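Local coordinates for protein aspartate-semialdehyde dehydrogenase (Thermus thermophilus, PDB 2YV3) that probably catalyses the NADPH-dependent reductive dephosphorylation of L-aspartyl-4-phosphate to L-aspartate-semialdehyde, an early step toward lysine, methionine and threonine, at residues R23-S28 with Q322-W327; E29-A34 with L60-V65; G85-D90 with F114-I119; V242-A247 with L303-V308. All coordinates share one frame; numbering follows the deposited sequence.

Contact 1: residues R23-S28 with Q322-W327; sequences RNFPLS and QIAEEW
Ile323 and Ala324 meet Phe25 from a helical turn in which Glu326 N donates to Gln322 O at 2.8 Å; no hydrogen bond passes between the two segments, which are joined mainly by van der Waals contact of apolar groups. The Phe25 ring pushes its far rim at the helix. Its CG stands opposite the backbone N (chi1 -162°), a rotamer that carries CZ and CE2 to the helix surface. The backbone N of Ala324 lies at the ring's edge, Phe25 CE2 being 3.8 Å from Ala324 N, and Ile323 lies against the same rim, its exact distance doubtful. Pro26 CD covers one face of the ring, 3.7 Å above its plane. The contact belongs to the Rossmann-type NAD(P)-binding domain: the 23-28 loop follows helix 11-22, which closes in a Schellman motif at Asn24, while helix 319-327 returns from the C-terminal end of the chain to lie beside that loop. Ile323 suits this place because, besides Phe25, it touches Leu64, Leu66 and Val89 of the central sheet. Farther out, Trp327 spreads its indole across the loop. Its five-membered ring is 5.3 Å from the Phe25 ring, centre to centre, with the planes at 86°. Pro26, the centre of an inverse gamma turn, sets CG 3.3 Å from Trp327 CZ2, and the compact pyrrolidine and the benzene part of the indole lie alongside each other, running in opposite directions.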
loop_
_atom_site.group_PDB
_atom_site.type_symbol
_atom_site.label_atom_id
_atom_site.label_comp_id
_atom_site.label_asym_id
_atom_site.label_seq_id
_atom_site.Cartn_x
_atom_site.Cartn_y
_atom_site.Cartn_z
ATOM N N ARG A 23 6.738 26.473 -16.711
ATOM C CA ARG A 23 8.037 26.908 -16.210
ATOM C C ARG A 23 8.512 28.018 -17.121
ATOM O O ARG A 23 9.602 28.557 -16.947
ATOM C CB ARG A 23 9.066 25.778 -16.261
ATOM C CG ARG A 23 8.628 24.469 -15.640
ATOM C CD ARG A 23 9.675 23.941 -14.667
ATOM N NE ARG A 23 9.281 24.234 -13.292
ATOM C CZ ARG A 23 10.087 24.155 -12.239
ATOM N NH1 ARG A 23 11.356 23.792 -12.383
ATOM N NH2 ARG A 23 9.617 24.436 -11.036
ATOM N N ASN A 24 7.678 28.341 -18.104
ATOM C CA ASN A 24 7.990 29.360 -19.092
ATOM C C ASN A 24 9.285 28.968 -19.757
ATOM O O ASN A 24 10.189 29.791 -19.878
ATOM C CB ASN A 24 8.156 30.739 -18.442
ATOM C CG ASN A 24 6.956 31.145 -17.615
ATOM O OD1 ASN A 24 6.794 30.698 -16.479
ATOM N ND2 ASN A 24 6.096 31.994 -18.187
ATOM N N PHE A 25 9.387 27.708 -20.171
ATOM C CA PHE A 25 10.604 27.244 -20.834
ATOM C C PHE A 25 10.759 28.007 -22.139
ATOM O O PHE A 25 9.923 27.916 -23.033
ATOM C CB PHE A 25 10.564 25.738 -21.104
ATOM C CG PHE A 25 11.924 25.145 -21.375
ATOM C CD1 PHE A 25 12.459 25.140 -22.660
ATOM C CD2 PHE A 25 12.704 24.645 -20.324
ATOM C CE1 PHE A 25 13.762 24.649 -22.894
ATOM C CE2 PHE A 25 13.998 24.155 -20.546
ATOM C CZ PHE A 25 14.526 24.158 -21.826
ATOM N N PRO A 26 11.852 28.767 -22.256
ATOM C CA PRO A 26 12.208 29.596 -23.406
ATOM C C PRO A 26 12.614 28.818 -24.632
ATOM O O PRO A 26 13.790 28.549 -24.830
ATOM C CB PRO A 26 13.369 30.425 -22.876
ATOM C CG PRO A 26 14.117 29.399 -22.073
ATOM C CD PRO A 26 12.982 28.700 -21.307
ATOM N N LEU A 27 11.647 28.429 -25.446
ATOM C CA LEU A 27 11.990 27.729 -26.668
ATOM C C LEU A 27 12.155 28.783 -27.764
ATOM O O LEU A 27 12.223 29.983 -27.476
ATOM C CB LEU A 27 10.911 26.695 -27.059
ATOM C CG LEU A 27 9.398 26.885 -26.871
ATOM C CD1 LEU A 27 8.954 26.330 -25.534
ATOM C CD2 LEU A 27 9.054 28.353 -27.028
ATOM N N SER A 28 12.247 28.320 -29.007
ATOM C CA SER A 28 12.403 29.177 -30.190
ATOM C C SER A 28 11.501 28.485 -31.178
ATOM O O SER A 28 10.748 29.109 -31.928
ATOM C CB SER A 28 13.867 29.154 -30.692
ATOM O OG SER A 28 14.005 29.397 -32.089
ATOM N N GLN A 322 15.692 19.113 -16.209
ATOM C CA GLN A 322 17.097 18.738 -16.365
ATOM C C GLN A 322 17.675 19.670 -17.392
ATOM O O GLN A 322 18.828 20.068 -17.301
ATOM C CB GLN A 322 17.247 17.291 -16.841
ATOM C CG GLN A 322 17.209 16.300 -15.700
ATOM C CD GLN A 322 16.845 14.900 -16.130
ATOM O OE1 GLN A 322 15.705 14.628 -16.458
ATOM N NE2 GLN A 322 17.818 14.002 -16.127
ATOM N N ILE A 323 16.846 20.024 -18.369
ATOM C CA ILE A 323 17.244 20.925 -19.432
ATOM C C ILE A 323 17.429 22.343 -18.878
ATOM O O ILE A 323 18.413 23.019 -19.194
ATOM C CB ILE A 323 16.190 20.949 -20.538
ATOM C CG1 ILE A 323 16.059 19.566 -21.155
ATOM C CG2 ILE A 323 16.599 21.929 -21.617
ATOM C CD1 ILE A 323 15.594 18.496 -20.207
ATOM N N ALA A 324 16.475 22.791 -18.065
ATOM C CA ALA A 324 16.555 24.110 -17.457
ATOM C C ALA A 324 17.931 24.242 -16.817
ATOM O O ALA A 324 18.485 25.334 -16.761
ATOM C CB ALA A 324 15.475 24.274 -16.401
ATOM N N GLU A 325 18.475 23.124 -16.344
ATOM C CA GLU A 325 19.790 23.115 -15.721
ATOM C C GLU A 325 20.850 23.032 -16.805
ATOM O O GLU A 325 21.889 23.686 -16.711
ATOM C CB GLU A 325 19.971 21.918 -14.775
ATOM C CG GLU A 325 18.907 21.722 -13.693
ATOM C CD GLU A 325 18.356 23.020 -13.136
ATOM O OE1 GLU A 325 19.134 23.979 -12.959
ATOM O OE2 GLU A 325 17.136 23.079 -12.864
ATOM N N GLU A 326 20.604 22.204 -17.820
ATOM C CA GLU A 326 21.555 22.081 -18.912
ATOM C C GLU A 326 21.980 23.518 -19.170
ATOM O O GLU A 326 23.168 23.829 -19.179
ATOM C CB GLU A 326 20.892 21.457 -20.150
ATOM C CG GLU A 326 21.044 22.254 -21.442
ATOM C CD GLU A 326 21.511 21.412 -22.617
ATOM O OE1 GLU A 326 22.535 20.707 -22.476
ATOM O OE2 GLU A 326 20.866 21.466 -23.686
ATOM N N TRP A 327 20.995 24.393 -19.338
ATOM C CA TRP A 327 21.243 25.816 -19.540
ATOM C C TRP A 327 22.338 26.302 -18.589
ATOM O O TRP A 327 23.269 26.975 -19.002
ATOM C CB TRP A 327 19.972 26.611 -19.265
ATOM C CG TRP A 327 18.974 26.605 -20.374
ATOM C CD1 TRP A 327 18.207 25.554 -20.804
ATOM C CD2 TRP A 327 18.610 27.727 -21.183
ATOM N NE1 TRP A 327 17.384 25.962 -21.829
ATOM C CE2 TRP A 327 17.612 27.290 -22.082
ATOM C CE3 TRP A 327 19.035 29.064 -21.234
ATOM C CZ2 TRP A 327 17.026 28.147 -23.026
ATOM C CZ3 TRP A 327 18.455 29.917 -22.174
ATOM C CH2 TRP A 327 17.459 29.453 -23.058
#

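Contact 2: residues E29-A34 with L60-V65; sequences ELRLYA and LPVDLV
Arg31 presents one face of its guanidinium to the CG-CD rim of the Pro61 ring, which stands steeply to it, near the N-terminal ends of two parallel strands of a Rossmann-type dinucleotide-binding sheet, 31-34 and 64-67, with strand 3-6 between them. Because that strand separates the backbones, the contact across it is made mainly by long side chains, and Arg31 is suited to it. Its chain is extended from CG to NE, with CG turned away from the carbonyl carbon (chi1 -68°), which carries the guanidinium across to the 60-63 loop before strand 64-67. Pro61 CG lies 3.2 Å above the guanidinium plane, displaced toward its rim, and the two side chains cross at about a right angle. The nearest nitrogen, Arg31 NH2, is 3.4 Å from Pro61 CG. Behind the guanidinium, the aliphatic part of the arginine packs more loosely on a valine, with Arg31 CD 4.4 Å from Val62 CG2. A cis peptide bond joins Leu60 to Pro61, a conformation that proline tolerates better than other residues. Tyr33, two residues along the strand, points from the same side and supplies length of another kind: its rigid ring carries the hydroxyl to the loop, where Tyr33 OH is 3.8 Å from Pro61 CD. The side chain of Tyr33 is about 9 Å from those of Thr9 and Ser38, predicted NADP-binding residues. Just before the strand, Glu29 curls back on its own backbone, and Leu30 N donates to Glu29 OE2 at 2.6 Å, meeting that oxygen from above the carboxylate plane.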
loop_
_atom_site.group_PDB
_atom_site.type_symbol
_atom_site.label_atom_id
_atom_site.label_comp_id
_atom_site.label_asym_id
_atom_site.label_seq_id
_atom_site.Cartn_x
_atom_site.Cartn_y
_atom_site.Cartn_z
ATOM N N GLU A 29 11.593 27.165 -31.126
ATOM C CA GLU A 29 10.837 26.280 -31.971
ATOM C C GLU A 29 9.891 25.497 -31.085
ATOM O O GLU A 29 9.916 25.622 -29.866
ATOM C CB GLU A 29 11.786 25.327 -32.701
ATOM C CG GLU A 29 11.110 24.130 -33.358
ATOM C CD GLU A 29 10.089 24.544 -34.412
ATOM O OE1 GLU A 29 10.493 25.239 -35.371
ATOM O OE2 GLU A 29 8.892 24.176 -34.293
ATOM N N LEU A 30 9.078 24.665 -31.714
ATOM C CA LEU A 30 8.090 23.865 -31.029
ATOM C C LEU A 30 7.807 22.660 -31.929
ATOM O O LEU A 30 7.049 22.774 -32.890
ATOM C CB LEU A 30 6.821 24.707 -30.855
ATOM C CG LEU A 30 6.091 25.198 -32.127
ATOM C CD1 LEU A 30 4.835 25.929 -31.719
ATOM C CD2 LEU A 30 6.978 26.114 -32.975
ATOM N N ARG A 31 8.415 21.513 -31.626
ATOM C CA ARG A 31 8.209 20.310 -32.434
ATOM C C ARG A 31 7.694 19.082 -31.677
ATOM O O ARG A 31 8.347 18.568 -30.771
ATOM C CB ARG A 31 9.504 19.952 -33.167
ATOM C CG ARG A 31 9.903 20.952 -34.234
ATOM C CD ARG A 31 11.232 20.583 -34.835
ATOM N NE ARG A 31 11.532 21.377 -36.016
ATOM C CZ ARG A 31 11.005 21.166 -37.217
ATOM N NH1 ARG A 31 10.145 20.175 -37.412
ATOM N NH2 ARG A 31 11.338 21.953 -38.231
ATOM N N LEU A 32 6.511 18.624 -32.073
ATOM C CA LEU A 32 5.875 17.466 -31.474
ATOM C C LEU A 32 5.990 16.270 -32.403
ATOM O O LEU A 32 5.652 16.353 -33.580
ATOM C CB LEU A 32 4.414 17.769 -31.214
ATOM C CG LEU A 32 4.176 19.006 -30.351
ATOM C CD1 LEU A 32 2.734 18.915 -29.802
ATOM C CD2 LEU A 32 5.229 19.092 -29.212
ATOM N N TYR A 33 6.459 15.151 -31.870
ATOM C CA TYR A 33 6.637 13.949 -32.670
ATOM C C TYR A 33 6.015 12.686 -32.058
ATOM O O TYR A 33 6.161 12.411 -30.866
ATOM C CB TYR A 33 8.134 13.715 -32.903
ATOM C CG TYR A 33 8.764 14.634 -33.921
ATOM C CD1 TYR A 33 8.505 14.472 -35.293
ATOM C CD2 TYR A 33 9.617 15.663 -33.529
ATOM C CE1 TYR A 33 9.081 15.304 -36.236
ATOM C CE2 TYR A 33 10.198 16.503 -34.468
ATOM C CZ TYR A 33 9.923 16.314 -35.821
ATOM O OH TYR A 33 10.487 17.145 -36.760
ATOM N N ALA A 34 5.331 11.913 -32.891
ATOM C CA ALA A 34 4.704 10.671 -32.454
ATOM C C ALA A 34 4.958 9.624 -33.522
ATOM O O ALA A 34 5.325 9.954 -34.649
ATOM C CB ALA A 34 3.200 10.871 -32.264
ATOM N N LEU A 60 16.382 14.933 -37.727
ATOM C CA LEU A 60 16.269 16.378 -37.956
ATOM C C LEU A 60 14.987 16.996 -37.389
ATOM O O LEU A 60 13.944 16.340 -37.324
ATOM C CB LEU A 60 16.352 16.691 -39.460
ATOM C CG LEU A 60 17.037 18.005 -39.853
ATOM C CD1 LEU A 60 18.540 17.806 -39.740
ATOM C CD2 LEU A 60 16.657 18.430 -41.275
ATOM N N PRO A 61 15.048 18.263 -36.952
ATOM C CA PRO A 61 16.150 19.229 -36.858
ATOM C C PRO A 61 16.024 19.945 -35.507
ATOM O O PRO A 61 15.350 20.977 -35.421
ATOM C CB PRO A 61 15.844 20.178 -37.997
ATOM C CG PRO A 61 14.330 20.339 -37.852
ATOM C CD PRO A 61 13.808 18.990 -37.275
ATOM N N VAL A 62 16.671 19.445 -34.457
ATOM C CA VAL A 62 16.474 20.102 -33.174
ATOM C C VAL A 62 17.628 20.196 -32.169
ATOM O O VAL A 62 18.562 19.387 -32.166
ATOM C CB VAL A 62 15.238 19.473 -32.481
ATOM C CG1 VAL A 62 15.666 18.344 -31.564
ATOM C CG2 VAL A 62 14.443 20.536 -31.767
ATOM N N ASP A 63 17.525 21.214 -31.317
ATOM C CA ASP A 63 18.487 21.517 -30.257
ATOM C C ASP A 63 18.330 20.583 -29.067
ATOM O O ASP A 63 19.303 20.145 -28.455
ATOM C CB ASP A 63 18.248 22.938 -29.763
ATOM C CG ASP A 63 19.199 23.922 -30.352
ATOM O OD1 ASP A 63 18.806 25.096 -30.525
ATOM O OD2 ASP A 63 20.344 23.515 -30.627
ATOM N N LEU A 64 17.080 20.299 -28.737
ATOM C CA LEU A 64 16.788 19.459 -27.607
ATOM C C LEU A 64 15.663 18.494 -27.932
ATOM O O LEU A 64 14.658 18.864 -28.550
ATOM C CB LEU A 64 16.395 20.340 -26.425
ATOM C CG LEU A 64 16.085 19.647 -25.103
ATOM C CD1 LEU A 64 17.366 19.239 -24.394
ATOM C CD2 LEU A 64 15.278 20.616 -24.247
ATOM N N VAL A 65 15.835 17.250 -27.505
ATOM C CA VAL A 65 14.831 16.227 -27.740
ATOM C C VAL A 65 14.361 15.622 -26.416
ATOM O O VAL A 65 15.141 15.003 -25.693
ATOM C CB VAL A 65 15.394 15.118 -28.633
ATOM C CG1 VAL A 65 16.617 14.549 -28.000
ATOM C CG2 VAL A 65 14.352 14.022 -28.844
#

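Contact 3: residues G85-D90 with F114-I119; sequences GALVVD and FQHRGI
A parallel strand pairing at the border of the Rossmann-type sheet begins here, where Val88 of strand 87-90 bridges to Ile119 at the start of strand 119-121. Val88 N donates to Gly118 O at 3.1 Å, with an N-H...O angle of 148° and the donor tilted from the carbonyl plane. Toward the same neighbour, Val88 O meets Ile119 CA at 3.1 Å in a CA-H...O contact, and a backbone bond links Val88 with Ile120, continuing the parallel ladder. The side chains of Val88 and Ile119 lie side by side on the same face of the sheet; beta-branched, apolar residues suit an extended backbone buried in this way. Just before the bridge, Gly118 takes a positive phi at which any side chain would jam against the carbonyl O of Arg117, so glycine is called for. A weak bond runs from Gly118 N to His116 ND1, 2.6 Å, with the donor at the edge of the imidazole and in its plane. The imidazole lies near the end of Leu87, but the modelled approach is too close for its details to be trusted. Gly85, closing helix 70-83 in a Schellman motif, leads the chain into strand 87-90. Ala78 and Ala82 of that helix cover the face bearing Val88 and Ile119, helix 319-327 packs against Leu87 and Val89, and strand 64-67 pairs with the other edge of strand 87-90.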
loop_
_atom_site.group_PDB
_atom_site.type_symbol
_atom_site.label_atom_id
_atom_site.label_comp_id
_atom_site.label_asym_id
_atom_site.label_seq_id
_atom_site.Cartn_x
_atom_site.Cartn_y
_atom_site.Cartn_z
ATOM N N GLY A 85 23.226 16.753 -33.145
ATOM C CA GLY A 85 23.552 17.824 -32.219
ATOM C C GLY A 85 22.416 18.205 -31.296
ATOM O O GLY A 85 22.367 19.326 -30.811
ATOM N N ALA A 86 21.499 17.271 -31.063
ATOM C CA ALA A 86 20.358 17.505 -30.184
ATOM C C ALA A 86 20.650 16.878 -28.835
ATOM O O ALA A 86 21.191 15.769 -28.789
ATOM C CB ALA A 86 19.105 16.877 -30.774
ATOM N N LEU A 87 20.321 17.574 -27.740
ATOM C CA LEU A 87 20.540 17.004 -26.410
ATOM C C LEU A 87 19.378 16.064 -26.175
ATOM O O LEU A 87 18.238 16.467 -26.321
ATOM C CB LEU A 87 20.531 18.065 -25.316
ATOM C CG LEU A 87 21.187 17.471 -24.067
ATOM C CD1 LEU A 87 22.684 17.824 -24.133
ATOM C CD2 LEU A 87 20.569 17.992 -22.790
ATOM N N VAL A 88 19.655 14.817 -25.811
ATOM C CA VAL A 88 18.564 13.873 -25.616
ATOM C C VAL A 88 18.280 13.426 -24.187
ATOM O O VAL A 88 19.120 12.825 -23.514
ATOM C CB VAL A 88 18.745 12.596 -26.471
ATOM C CG1 VAL A 88 17.457 11.781 -26.448
ATOM C CG2 VAL A 88 19.145 12.959 -27.900
ATOM N N VAL A 89 17.068 13.742 -23.744
ATOM C CA VAL A 89 16.581 13.372 -22.434
ATOM C C VAL A 89 15.465 12.375 -22.722
ATOM O O VAL A 89 14.457 12.708 -23.364
ATOM C CB VAL A 89 16.014 14.586 -21.683
ATOM C CG1 VAL A 89 15.829 14.241 -20.231
ATOM C CG2 VAL A 89 16.950 15.771 -21.828
ATOM N N ASP A 90 15.653 11.149 -22.252
ATOM C CA ASP A 90 14.679 10.101 -22.471
ATOM C C ASP A 90 14.056 9.607 -21.164
ATOM O O ASP A 90 14.775 9.273 -20.226
ATOM C CB ASP A 90 15.366 8.949 -23.209
ATOM C CG ASP A 90 14.455 7.757 -23.423
ATOM O OD1 ASP A 90 13.403 7.908 -24.085
ATOM O OD2 ASP A 90 14.788 6.655 -22.932
ATOM N N PHE A 114 26.460 17.509 -17.312
ATOM C CA PHE A 114 27.522 17.916 -18.207
ATOM C C PHE A 114 28.557 16.821 -18.420
ATOM O O PHE A 114 29.612 17.037 -19.028
ATOM C CB PHE A 114 28.120 19.218 -17.677
ATOM C CG PHE A 114 27.070 20.228 -17.275
ATOM C CD1 PHE A 114 26.220 20.786 -18.231
ATOM C CD2 PHE A 114 26.870 20.555 -15.935
ATOM C CE1 PHE A 114 25.186 21.644 -17.858
ATOM C CE2 PHE A 114 25.843 21.409 -15.557
ATOM C CZ PHE A 114 24.997 21.954 -16.520
ATOM N N GLN A 115 28.229 15.628 -17.938
ATOM C CA GLN A 115 29.110 14.490 -18.131
ATOM C C GLN A 115 28.519 13.670 -19.274
ATOM O O GLN A 115 29.094 12.673 -19.719
ATOM C CB GLN A 115 29.206 13.639 -16.873
ATOM C CG GLN A 115 30.515 12.898 -16.824
ATOM C CD GLN A 115 30.607 11.941 -15.672
ATOM O OE1 GLN A 115 30.256 12.280 -14.540
ATOM N NE2 GLN A 115 31.098 10.733 -15.947
ATOM N N HIS A 116 27.357 14.112 -19.744
ATOM C CA HIS A 116 26.683 13.461 -20.851
ATOM C C HIS A 116 27.530 13.654 -22.102
ATOM O O HIS A 116 28.352 14.569 -22.171
ATOM C CB HIS A 116 25.321 14.100 -21.099
ATOM C CG HIS A 116 25.352 15.196 -22.117
ATOM N ND1 HIS A 116 25.670 14.970 -23.439
ATOM C CD2 HIS A 116 25.097 16.522 -22.015
ATOM C CE1 HIS A 116 25.605 16.107 -24.108
ATOM N NE2 HIS A 116 25.259 17.066 -23.268
ATOM N N ARG A 117 27.304 12.793 -23.088
ATOM C CA ARG A 117 28.002 12.843 -24.368
ATOM C C ARG A 117 26.982 12.768 -25.510
ATOM O O ARG A 117 27.349 12.460 -26.640
ATOM C CB ARG A 117 28.998 11.677 -24.494
ATOM C CG ARG A 117 30.350 11.888 -23.790
ATOM C CD ARG A 117 31.293 10.683 -23.973
ATOM N NE ARG A 117 31.463 10.291 -25.378
ATOM C CZ ARG A 117 32.083 11.019 -26.303
ATOM N NH1 ARG A 117 32.607 12.191 -25.982
ATOM N NH2 ARG A 117 32.174 10.575 -27.549
ATOM N N GLY A 118 25.711 13.037 -25.206
ATOM C CA GLY A 118 24.673 12.997 -26.225
ATOM C C GLY A 118 23.268 12.700 -25.708
ATOM O O GLY A 118 22.272 13.203 -26.246
ATOM N N ILE A 119 23.181 11.880 -24.664
ATOM C CA ILE A 119 21.899 11.513 -24.075
ATOM C C ILE A 119 21.976 11.596 -22.551
ATOM O O ILE A 119 23.044 11.570 -21.963
ATOM C CB ILE A 119 21.501 10.055 -24.436
ATOM C CG1 ILE A 119 21.856 9.740 -25.895
ATOM C CG2 ILE A 119 20.006 9.843 -24.169
ATOM C CD1 ILE A 119 21.044 10.485 -26.927
#

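Contact 4: residues V242-A247 with L303-V308; sequences VSVEFA and LDFFVV
The Phe305 ring receives Val242 over one face, CB standing 3.9 Å from the ring centroid and 30° off its normal in a CH-pi contact, while Val307 CG2 sits at its edge, in the plane. Val244 CG2 approaches the same ring obliquely, 3.6 Å from Phe305 CZ. Phe305 reaches under its partners because CG sits between the backbone N and the carbonyl carbon (chi1 37°). A second ring, Phe246, has Val244 CG1 over one face and Leu303 CB at its edge; Leu303 CD1 comes within 3.7 Å of Phe246 CE2. Branched and aromatic residues thus fill the face of the sheet that helix 125-141 covers. The backbones pair antiparallel: Val242 N donates to Phe305 O at 2.8 Å, Val244 N to Leu303 O at 3.1 Å, the latter in the carbonyl plane, and Leu303 N to Val244 O at 3.2 Å. Ser243 and Asp304, a non-hydrogen-bonded pair, point to the other face, where small and polar groups suit an interface: Ser243 packs on Ile147 of the second subunit, and Asp304 makes a weak hydrogen bond to its Tyr203. Such a sheet, helices on one side and a partner subunit on the other, marks the GAPDH-like dimerisation domain of this family.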
loop_
_atom_site.group_PDB
_atom_site.type_symbol
_atom_site.label_atom_id
_atom_site.label_comp_id
_atom_site.label_asym_id
_atom_site.label_seq_id
_atom_site.Cartn_x
_atom_site.Cartn_y
_atom_site.Cartn_z
ATOM N N VAL A 242 8.178 4.261 3.276
ATOM C CA VAL A 242 9.613 4.028 3.306
ATOM C C VAL A 242 10.174 3.736 4.698
ATOM O O VAL A 242 9.586 4.097 5.710
ATOM C CB VAL A 242 10.342 5.237 2.682
ATOM C CG1 VAL A 242 11.849 4.993 2.629
ATOM C CG2 VAL A 242 9.789 5.494 1.293
ATOM N N SER A 243 11.306 3.040 4.736
ATOM C CA SER A 243 11.969 2.697 5.987
ATOM C C SER A 243 13.450 2.667 5.690
ATOM O O SER A 243 13.850 2.326 4.581
ATOM C CB SER A 243 11.505 1.339 6.479
ATOM O OG SER A 243 10.093 1.318 6.572
ATOM N N VAL A 244 14.269 3.029 6.669
ATOM C CA VAL A 244 15.705 3.061 6.455
ATOM C C VAL A 244 16.503 2.818 7.726
ATOM O O VAL A 244 16.045 3.089 8.834
ATOM C CB VAL A 244 16.172 4.448 5.907
ATOM C CG1 VAL A 244 17.529 4.319 5.307
ATOM C CG2 VAL A 244 15.194 4.998 4.905
ATOM N N GLU A 245 17.713 2.309 7.550
ATOM C CA GLU A 245 18.613 2.091 8.665
ATOM C C GLU A 245 19.763 3.046 8.335
ATOM O O GLU A 245 20.257 3.060 7.203
ATOM C CB GLU A 245 19.086 0.631 8.713
ATOM C CG GLU A 245 19.935 0.295 9.939
ATOM C CD GLU A 245 20.309 -1.177 10.013
ATOM O OE1 GLU A 245 20.839 -1.717 9.008
ATOM O OE2 GLU A 245 20.083 -1.791 11.082
ATOM N N PHE A 246 20.168 3.860 9.308
ATOM C CA PHE A 246 21.225 4.835 9.078
ATOM C C PHE A 246 22.571 4.579 9.731
ATOM O O PHE A 246 22.722 3.701 10.584
ATOM C CB PHE A 246 20.729 6.215 9.495
ATOM C CG PHE A 246 19.579 6.707 8.684
ATOM C CD1 PHE A 246 19.796 7.305 7.444
ATOM C CD2 PHE A 246 18.275 6.559 9.145
ATOM C CE1 PHE A 246 18.726 7.749 6.668
ATOM C CE2 PHE A 246 17.200 7.004 8.376
ATOM C CZ PHE A 246 17.426 7.600 7.133
ATOM N N ALA A 247 23.555 5.361 9.307
ATOM C CA ALA A 247 24.896 5.251 9.861
ATOM C C ALA A 247 24.896 6.119 11.099
ATOM O O ALA A 247 25.217 5.668 12.202
ATOM C CB ALA A 247 25.924 5.775 8.870
ATOM N N LEU A 303 14.205 5.024 10.624
ATOM C CA LEU A 303 13.115 5.963 10.411
ATOM C C LEU A 303 12.068 5.393 9.481
ATOM O O LEU A 303 12.398 4.723 8.505
ATOM C CB LEU A 303 13.653 7.232 9.759
ATOM C CG LEU A 303 14.161 8.415 10.558
ATOM C CD1 LEU A 303 14.647 9.429 9.568
ATOM C CD2 LEU A 303 13.051 9.012 11.404
ATOM N N ASP A 304 10.808 5.682 9.781
ATOM C CA ASP A 304 9.705 5.250 8.943
ATOM C C ASP A 304 8.971 6.484 8.417
ATOM O O ASP A 304 8.296 7.165 9.178
ATOM C CB ASP A 304 8.724 4.394 9.736
ATOM C CG ASP A 304 9.307 3.048 10.131
ATOM O OD1 ASP A 304 10.236 3.048 10.962
ATOM O OD2 ASP A 304 8.839 1.991 9.616
ATOM N N PHE A 305 9.120 6.799 7.135
ATOM C CA PHE A 305 8.399 7.933 6.581
ATOM C C PHE A 305 7.504 7.464 5.451
ATOM O O PHE A 305 7.590 6.320 5.036
ATOM C CB PHE A 305 9.336 9.048 6.090
ATOM C CG PHE A 305 10.605 8.557 5.447
ATOM C CD1 PHE A 305 11.665 8.087 6.234
ATOM C CD2 PHE A 305 10.769 8.612 4.062
ATOM C CE1 PHE A 305 12.863 7.687 5.661
ATOM C CE2 PHE A 305 11.969 8.211 3.473
ATOM C CZ PHE A 305 13.021 7.748 4.285
ATOM N N PHE A 306 6.625 8.357 4.994
ATOM C CA PHE A 306 5.679 8.092 3.910
ATOM C C PHE A 306 5.927 9.191 2.887
ATOM O O PHE A 306 6.251 10.308 3.242
ATOM C CB PHE A 306 4.235 8.175 4.428
ATOM C CG PHE A 306 3.211 7.582 3.496
ATOM C CD1 PHE A 306 3.167 6.211 3.272
ATOM C CD2 PHE A 306 2.306 8.396 2.830
ATOM C CE1 PHE A 306 2.240 5.653 2.396
ATOM C CE2 PHE A 306 1.364 7.848 1.942
ATOM C CZ PHE A 306 1.340 6.466 1.728
ATOM N N VAL A 307 5.763 8.889 1.614
ATOM C CA VAL A 307 6.031 9.894 0.604
ATOM C C VAL A 307 5.059 9.860 -0.550
ATOM O O VAL A 307 4.594 8.805 -0.960
ATOM C CB VAL A 307 7.460 9.722 0.036
ATOM C CG1 VAL A 307 7.850 10.940 -0.771
ATOM C CG2 VAL A 307 8.462 9.485 1.183
ATOM N N VAL A 308 4.743 11.020 -1.086
ATOM C CA VAL A 308 3.850 11.048 -2.214
ATOM C C VAL A 308 4.375 12.065 -3.219
ATOM O O VAL A 308 4.897 13.109 -2.850
ATOM C CB VAL A 308 2.407 11.390 -1.756
ATOM C CG1 VAL A 308 1.386 10.889 -2.765
ATOM C CG2 VAL A 308 2.138 10.737 -0.423
#

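Contacts 1, 2 and 3 cluster in the nucleotide-binding domain, their centres each about 14 Å from the other two, whereas contact 4 lies in the dimerisation domain, 33 to 40 Å away. Along the chain contact 2 closes before contact 3 opens, contact 4 follows, and contact 1 spans them all by bringing the C-terminal helix 319-327 back to the first domain. Contacts 2 and 3 share one sheet, since strands 64-67 and 87-90 are neighbours, and Ile323 of contact 1 packs on both strands. The cofactor domain is therefore completed by the end of the chain, while the inserted dimerisation domain builds its own sheet facing the second subunit.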